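Local atomic coordinates of NAD(P)H-hydrate epimerase (PDB entry 1JZT), a protein that catalyses the epimerization of the R and S forms of NAD(P)HX, a hydration-damaged form of NAD(P)H, so that both epimers can be repaired. Residues G58-V63 against N87-Y92; D173-W178 against A193-L198; D179-P184 against P201-S206. One frame throughout, in Å; residues are numbered along the deposited sequence.

Interaction 1: residues G58-V63 against N87-Y92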
# COMPACT_ATOMS: atom_id res chain seq x y z
N GLY A 58 -13.78 -9.36 -14.83
CA GLY A 58 -12.83 -9.02 -15.87
C GLY A 58 -12.05 -7.75 -15.58
O GLY A 58 -11.01 -7.51 -16.18
N LYS A 59 -12.56 -6.93 -14.67
CA LYS A 59 -11.89 -5.68 -14.32
C LYS A 59 -10.53 -5.95 -13.68
O LYS A 59 -10.30 -7.03 -13.12
CB LYS A 59 -12.75 -4.84 -13.38
CG LYS A 59 -14.07 -4.38 -13.98
CD LYS A 59 -14.71 -3.32 -13.10
CE LYS A 59 -16.02 -2.82 -13.69
NZ LYS A 59 -16.66 -1.82 -12.78
N HIS A 60 -9.64 -4.97 -13.76
CA HIS A 60 -8.30 -5.10 -13.22
C HIS A 60 -8.09 -4.34 -11.92
O HIS A 60 -8.88 -3.47 -11.56
CB HIS A 60 -7.28 -4.59 -14.24
CG HIS A 60 -7.48 -5.13 -15.62
ND1 HIS A 60 -8.40 -4.61 -16.50
CD2 HIS A 60 -6.89 -6.17 -16.27
CE1 HIS A 60 -8.37 -5.30 -17.63
NE2 HIS A 60 -7.46 -6.24 -17.52
N VAL A 61 -7.04 -4.71 -11.19
CA VAL A 61 -6.67 -4.02 -9.97
C VAL A 61 -5.42 -3.26 -10.43
O VAL A 61 -4.37 -3.87 -10.67
CB VAL A 61 -6.29 -4.99 -8.81
CG1 VAL A 61 -5.71 -4.20 -7.65
CG2 VAL A 61 -7.54 -5.74 -8.33
N PHE A 62 -5.55 -1.94 -10.58
CA PHE A 62 -4.44 -1.11 -11.04
C PHE A 62 -3.51 -0.71 -9.90
O PHE A 62 -3.85 0.11 -9.06
CB PHE A 62 -4.98 0.15 -11.74
CG PHE A 62 -3.95 0.90 -12.54
CD1 PHE A 62 -3.19 0.24 -13.51
CD2 PHE A 62 -3.74 2.26 -12.35
CE1 PHE A 62 -2.24 0.92 -14.27
CE2 PHE A 62 -2.79 2.96 -13.11
CZ PHE A 62 -2.04 2.29 -14.07
N VAL A 63 -2.32 -1.32 -9.89
CA VAL A 63 -1.32 -1.05 -8.86
C VAL A 63 -0.25 -0.08 -9.34
O VAL A 63 0.49 -0.37 -10.28
CB VAL A 63 -0.62 -2.37 -8.43
CG1 VAL A 63 0.39 -2.10 -7.33
CG2 VAL A 63 -1.67 -3.38 -7.96
N ASN A 87 -7.09 -9.68 -11.43
CA ASN A 87 -6.38 -9.33 -12.65
C ASN A 87 -5.55 -8.08 -12.41
O ASN A 87 -5.86 -7.00 -12.92
CB ASN A 87 -7.38 -9.08 -13.77
CG ASN A 87 -8.29 -10.26 -14.01
OD1 ASN A 87 -7.83 -11.36 -14.30
ND2 ASN A 87 -9.60 -10.04 -13.87
N PRO A 88 -4.46 -8.21 -11.64
CA PRO A 88 -3.61 -7.06 -11.36
C PRO A 88 -2.78 -6.56 -12.54
O PRO A 88 -2.30 -7.35 -13.35
CB PRO A 88 -2.75 -7.54 -10.19
CG PRO A 88 -2.56 -8.99 -10.52
CD PRO A 88 -3.94 -9.43 -10.98
N VAL A 89 -2.63 -5.24 -12.61
CA VAL A 89 -1.83 -4.57 -13.62
C VAL A 89 -0.99 -3.54 -12.87
O VAL A 89 -1.53 -2.70 -12.14
CB VAL A 89 -2.70 -3.83 -14.67
CG1 VAL A 89 -1.81 -3.00 -15.59
CG2 VAL A 89 -3.49 -4.83 -15.49
N VAL A 90 0.33 -3.62 -13.04
CA VAL A 90 1.23 -2.71 -12.36
C VAL A 90 1.79 -1.60 -13.24
O VAL A 90 2.23 -1.85 -14.37
CB VAL A 90 2.44 -3.47 -11.76
CG1 VAL A 90 3.44 -2.49 -11.17
CG2 VAL A 90 1.97 -4.45 -10.69
N PHE A 91 1.78 -0.38 -12.70
CA PHE A 91 2.33 0.81 -13.36
C PHE A 91 3.54 1.15 -12.50
O PHE A 91 3.40 1.53 -11.33
CB PHE A 91 1.31 1.96 -13.37
CG PHE A 91 1.83 3.23 -13.99
CD1 PHE A 91 2.70 3.20 -15.07
CD2 PHE A 91 1.44 4.47 -13.49
CE1 PHE A 91 3.16 4.38 -15.66
CE2 PHE A 91 1.89 5.66 -14.06
CZ PHE A 91 2.76 5.62 -15.15
N TYR A 92 4.72 0.97 -13.07
CA TYR A 92 6.00 1.19 -12.38
C TYR A 92 6.82 2.19 -13.20
O TYR A 92 7.75 1.80 -13.90
CB TYR A 92 6.74 -0.16 -12.30
CG TYR A 92 7.82 -0.27 -11.25
CD1 TYR A 92 7.94 0.66 -10.22
CD2 TYR A 92 8.70 -1.37 -11.25
CE1 TYR A 92 8.89 0.50 -9.21
CE2 TYR A 92 9.64 -1.53 -10.24
CZ TYR A 92 9.73 -0.60 -9.23
OH TYR A 92 10.65 -0.78 -8.21
O HOH W 1 -9.36 -8.13 -10.76
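Lys59 O and Asn87 join the start of this parallel strand pair, where 58-59 and Asn87 lead into the strands, in two ways. The side-chain ND2 of Asn87 gives a nearly straight bond (170°) to Lys59 O at 3.2 Å, with the carbonyl oxygen in the plane of the amide but the donor well above the carbonyl plane. A water donates to the same Lys59 O at 2.8 Å and accepts from Asn87 N. From there the backbone takes over: Val61 N gives to Asn87 O, Val89 N to Val61 O, Val63 N to Val89 O at 2.8 Å, and Phe91 N to Val63 O at 2.7 Å. His60 lays CD2 against Val89 CG2 at 3.7 Å, while its ND1 is taken by Lys132 O. Phe62, on the face of the sheet that carries Val89, has CG anti to the backbone N (chi1 -166°), which swings CZ across to Phe91 CB at 3.4 Å. Val61, Val63, Pro88 and Val90 point to the other face, where Val61, Pro88 and Val90 touch helix 69-83. Strand 60-65, that helix and strand 88-91 make up a beta-alpha-beta crossover unit of the Rossmann-like fold.

Interaction 2: residues D173-W178 against A193-L198; sequences DVPTGW and AVLVSL
Asp173 OD1 is gripped by two donors: Leu198 N donates to it at 3.0 Å, and Lys202 NZ forms a salt bridge with it. The Leu198 bond arrives on the anti lone pair, away from OD2. CG of Asp173 stands anti to its own nitrogen (chi1 -164°), which carries the carboxylate across to the end of strand 194-198, where OD1 also rests 3.5 Å from Leu198 CB. The other oxygen, OD2, has a weak hydrogen bond from Phe143 N. Asp173 is held at its backbone too: its N gives a short bond, 2.6 Å, to Val196 O, with the donor tilted 32° from the carbonyl plane. Its own carbonyl oxygen receives a hydrogen bond from a water, which also bonds to Ser197 OG; that hydroxyl has His215 NE2 as a further partner. Strand 169-172 has ended just before Asp173, and the chain runs on as loop. Leu195 makes its contact through one methyl, CD1, which touches Asp173 O and meets Pro175 CD at 3.8 Å, the two side chains crossing at about a right angle. Pro175 then opens a type II turn closed by Trp178 N on Pro175 O, and Pro175 CB lies over one face of the indole, toward its rim. Thr176, in the turn, is a predicted potassium ligand and hydrogen-bonds to Asp138, another. With one oxygen doubly gripped, the other weakly tethered and the main chain tied to Val196, the carboxylate is probably restricted in its rotation. That is consistent with its predicted place in the NADPHX site: the strand end and Lys202 would tend to set which way the group faces.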
# COMPACT_ATOMS: atom_id res chain seq x y z
N ASP A 173 0.05 1.97 3.48
CA ASP A 173 0.67 2.61 4.63
C ASP A 173 0.09 3.99 4.95
O ASP A 173 -0.47 4.20 6.03
CB ASP A 173 2.18 2.69 4.46
CG ASP A 173 2.88 2.97 5.77
OD1 ASP A 173 2.42 2.44 6.80
OD2 ASP A 173 3.89 3.71 5.77
N VAL A 174 0.25 4.93 4.02
CA VAL A 174 -0.26 6.29 4.16
C VAL A 174 -0.71 6.78 2.79
O VAL A 174 -0.21 6.32 1.76
CB VAL A 174 0.82 7.28 4.71
CG1 VAL A 174 1.14 6.95 6.16
CG2 VAL A 174 2.08 7.22 3.86
N PRO A 175 -1.68 7.71 2.75
CA PRO A 175 -2.16 8.24 1.46
C PRO A 175 -1.05 9.07 0.83
O PRO A 175 -0.53 9.99 1.46
CB PRO A 175 -3.36 9.10 1.87
CG PRO A 175 -3.83 8.46 3.15
CD PRO A 175 -2.53 8.17 3.86
N THR A 176 -0.66 8.74 -0.39
CA THR A 176 0.41 9.47 -1.06
C THR A 176 0.07 10.96 -1.17
O THR A 176 -1.04 11.32 -1.56
CB THR A 176 0.68 8.87 -2.45
OG1 THR A 176 1.14 7.53 -2.31
CG2 THR A 176 1.72 9.69 -3.20
N GLY A 177 1.01 11.82 -0.80
CA GLY A 177 0.76 13.25 -0.89
C GLY A 177 0.30 13.87 0.42
O GLY A 177 0.29 15.10 0.55
N TRP A 178 -0.09 13.04 1.38
CA TRP A 178 -0.52 13.54 2.69
C TRP A 178 0.70 13.79 3.55
O TRP A 178 1.74 13.15 3.37
CB TRP A 178 -1.42 12.51 3.40
CG TRP A 178 -2.84 12.45 2.93
CD1 TRP A 178 -3.32 12.77 1.70
CD2 TRP A 178 -3.97 11.96 3.68
NE1 TRP A 178 -4.67 12.52 1.63
CE2 TRP A 178 -5.09 12.02 2.83
CE3 TRP A 178 -4.13 11.48 4.99
CZ2 TRP A 178 -6.37 11.61 3.25
CZ3 TRP A 178 -5.41 11.07 5.41
CH2 TRP A 178 -6.51 11.15 4.53
N ALA A 193 -10.46 4.99 -0.46
CA ALA A 193 -11.62 4.23 -0.01
C ALA A 193 -11.14 3.28 1.08
O ALA A 193 -11.90 2.88 1.97
CB ALA A 193 -12.22 3.44 -1.18
N VAL A 194 -9.86 2.92 1.01
CA VAL A 194 -9.26 2.02 1.99
C VAL A 194 -7.84 2.47 2.31
O VAL A 194 -7.08 2.87 1.42
CB VAL A 194 -9.17 0.56 1.45
CG1 VAL A 194 -8.59 -0.36 2.53
CG2 VAL A 194 -10.55 0.07 1.01
N LEU A 195 -7.48 2.42 3.59
CA LEU A 195 -6.13 2.76 4.02
C LEU A 195 -5.59 1.54 4.73
O LEU A 195 -6.22 1.03 5.65
CB LEU A 195 -6.13 3.96 4.98
CG LEU A 195 -4.77 4.25 5.64
CD1 LEU A 195 -3.74 4.64 4.57
CD2 LEU A 195 -4.93 5.38 6.65
N VAL A 196 -4.43 1.06 4.30
CA VAL A 196 -3.83 -0.10 4.94
C VAL A 196 -2.55 0.35 5.60
O VAL A 196 -1.50 0.46 4.94
CB VAL A 196 -3.50 -1.23 3.93
CG1 VAL A 196 -2.88 -2.42 4.67
CG2 VAL A 196 -4.75 -1.66 3.18
N SER A 197 -2.63 0.66 6.89
CA SER A 197 -1.46 1.09 7.64
C SER A 197 -0.57 -0.13 7.81
O SER A 197 -1.06 -1.24 8.00
CB SER A 197 -1.87 1.64 9.01
OG SER A 197 -2.62 2.85 8.87
N LEU A 198 0.74 0.08 7.74
CA LEU A 198 1.69 -1.02 7.89
C LEU A 198 2.49 -0.86 9.18
O LEU A 198 2.98 0.22 9.50
CB LEU A 198 2.62 -1.08 6.67
CG LEU A 198 1.94 -1.43 5.35
CD1 LEU A 198 2.97 -1.39 4.22
CD2 LEU A 198 1.31 -2.81 5.44
O HOH W 2 -0.89 5.07 8.71

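Interaction 3: residues D179-P184 against P201-S206; sequences DVDKGP and PKPCSS
A single backbone hydrogen bond, Cys204 N to Val180 O at 2.9 Å, joins two compact pieces of loop, its donor lying above the carbonyl plane. The first piece, 179-184, is closed by Asp179 and Gly183, whose backbones bond to each other in both directions; Lys182 and Gly183 together face Asp179 as a classic beta bulge. Asp179 OD1 adds an Asx turn, accepting from Asp181 N on its anti lone pair and from Lys182 N above the carboxylate plane. The second piece runs into the 3-10 segment 203-206, where Ser205 OG donates back to Lys202 O at 2.6 Å and Ser206 OG to Pro203 O.

Across the contact, Pro203 lies alongside Asp181, with ring atom CG 3.2 Å from Asp181 OD1 and CB 3.3 Å from Asp181 O. With an alanine here in place of Pro203, the loss of CG and CD is likely to open a gap beside Asp181 OD1 and to leave the backbone at the start of the 3-10 segment, no longer held by the ring, freer to turn. The other oxygen of Asp181, OD2, is hydrogen-bonded to Ser9 OG. Val180 and Lys202 run side by side, tightly packed where Val180 CG1 meets Lys202 CG at 3.5 Å. Lys202 then bends at chi2 and chi3, carrying NZ away to Asp173 and to Val200 O. Cys204 CB lies 3.2 Å from Asp179 O, and with SG between the backbone N and carbonyl carbon (chi1 68°) the sulfur lies near Val180 O. The arrangement is packing between the loops that follow strands 169-172 and 194-198 of the Rossmann-like sheet, with Lys202 bordering the predicted NADPHX site.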
# COMPACT_ATOMS: atom_id res chain seq x y z
N ASP A 179 0.59 14.72 4.50
CA ASP A 179 1.70 14.95 5.40
C ASP A 179 1.60 13.79 6.39
O ASP A 179 0.61 13.67 7.10
CB ASP A 179 1.55 16.29 6.13
CG ASP A 179 2.74 16.62 6.99
OD1 ASP A 179 3.01 15.87 7.95
OD2 ASP A 179 3.43 17.63 6.71
N VAL A 180 2.62 12.94 6.40
CA VAL A 180 2.62 11.75 7.25
C VAL A 180 2.24 12.01 8.70
O VAL A 180 1.62 11.16 9.34
CB VAL A 180 4.01 11.05 7.23
CG1 VAL A 180 3.97 9.78 8.07
CG2 VAL A 180 4.41 10.73 5.79
N ASP A 181 2.58 13.19 9.22
CA ASP A 181 2.25 13.51 10.61
C ASP A 181 1.16 14.56 10.77
O ASP A 181 0.42 14.54 11.76
CB ASP A 181 3.50 14.00 11.36
CG ASP A 181 4.56 12.93 11.49
OD1 ASP A 181 4.22 11.79 11.87
OD2 ASP A 181 5.74 13.24 11.22
N LYS A 182 1.06 15.47 9.81
CA LYS A 182 0.07 16.54 9.86
C LYS A 182 -1.24 16.20 9.16
O LYS A 182 -2.29 16.74 9.50
CB LYS A 182 0.64 17.81 9.24
CG LYS A 182 1.94 18.30 9.85
CD LYS A 182 1.76 18.73 11.29
CE LYS A 182 3.03 19.37 11.84
NZ LYS A 182 3.43 20.57 11.05
N GLY A 183 -1.17 15.33 8.16
CA GLY A 183 -2.37 14.96 7.42
C GLY A 183 -2.42 15.62 6.05
O GLY A 183 -1.44 16.21 5.62
N PRO A 184 -3.56 15.55 5.35
CA PRO A 184 -3.70 16.15 4.02
C PRO A 184 -3.54 17.66 4.04
O PRO A 184 -4.28 18.36 4.73
CB PRO A 184 -5.10 15.70 3.59
CG PRO A 184 -5.84 15.66 4.88
CD PRO A 184 -4.85 15.02 5.83
N PRO A 201 -0.19 2.49 12.44
CA PRO A 201 -0.66 3.68 11.74
C PRO A 201 0.14 4.92 12.11
O PRO A 201 0.63 5.04 13.24
CB PRO A 201 -2.12 3.79 12.18
CG PRO A 201 -2.50 2.35 12.44
CD PRO A 201 -1.29 1.87 13.20
N LYS A 202 0.28 5.83 11.15
CA LYS A 202 0.99 7.08 11.36
C LYS A 202 -0.05 8.15 11.72
O LYS A 202 -1.25 7.96 11.50
CB LYS A 202 1.75 7.47 10.09
CG LYS A 202 3.21 7.05 10.08
CD LYS A 202 3.38 5.54 10.31
CE LYS A 202 2.97 4.75 9.07
NZ LYS A 202 3.30 3.29 9.21
N PRO A 203 0.40 9.29 12.27
CA PRO A 203 -0.48 10.39 12.68
C PRO A 203 -1.50 10.83 11.63
O PRO A 203 -2.63 11.16 11.98
CB PRO A 203 0.50 11.50 13.03
CG PRO A 203 1.67 10.73 13.57
CD PRO A 203 1.81 9.64 12.53
N CYS A 204 -1.11 10.83 10.36
CA CYS A 204 -2.03 11.26 9.31
C CYS A 204 -3.28 10.37 9.22
O CYS A 204 -4.31 10.81 8.72
CB CYS A 204 -1.31 11.30 7.96
SG CYS A 204 -0.82 9.69 7.30
N SER A 205 -3.19 9.14 9.72
CA SER A 205 -4.31 8.22 9.67
C SER A 205 -5.53 8.71 10.46
O SER A 205 -6.66 8.30 10.19
CB SER A 205 -3.90 6.83 10.19
OG SER A 205 -3.60 6.86 11.58
N SER A 206 -5.30 9.58 11.44
CA SER A 206 -6.40 10.10 12.25
C SER A 206 -7.20 11.14 11.48
O SER A 206 -8.15 11.72 12.02
CB SER A 206 -5.85 10.72 13.53
OG SER A 206 -5.12 11.90 13.23

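How the interactions relate
Following the chain, interaction 1 comes first: it closes over helix 69-83 and pairs two parallel strands toward the edge of the sheet formed by strand 116-117. It is complete before the other two begin, and its centre lies about 18 Å from that of interaction 2, in the same sheet. After strand 169-172 the chain enters 173-178 and then 179-184. Strand 194-198 returns to the first of these, and 201-206 to the second, so interactions 2 and 3 cross, their segments alternating. They also touch: Trp178 packs on Cys204 and Pro184, and Val174 on Cys204. Together they bind the long loop after strand 169-172 to strand 194-198 and the loop that follows it.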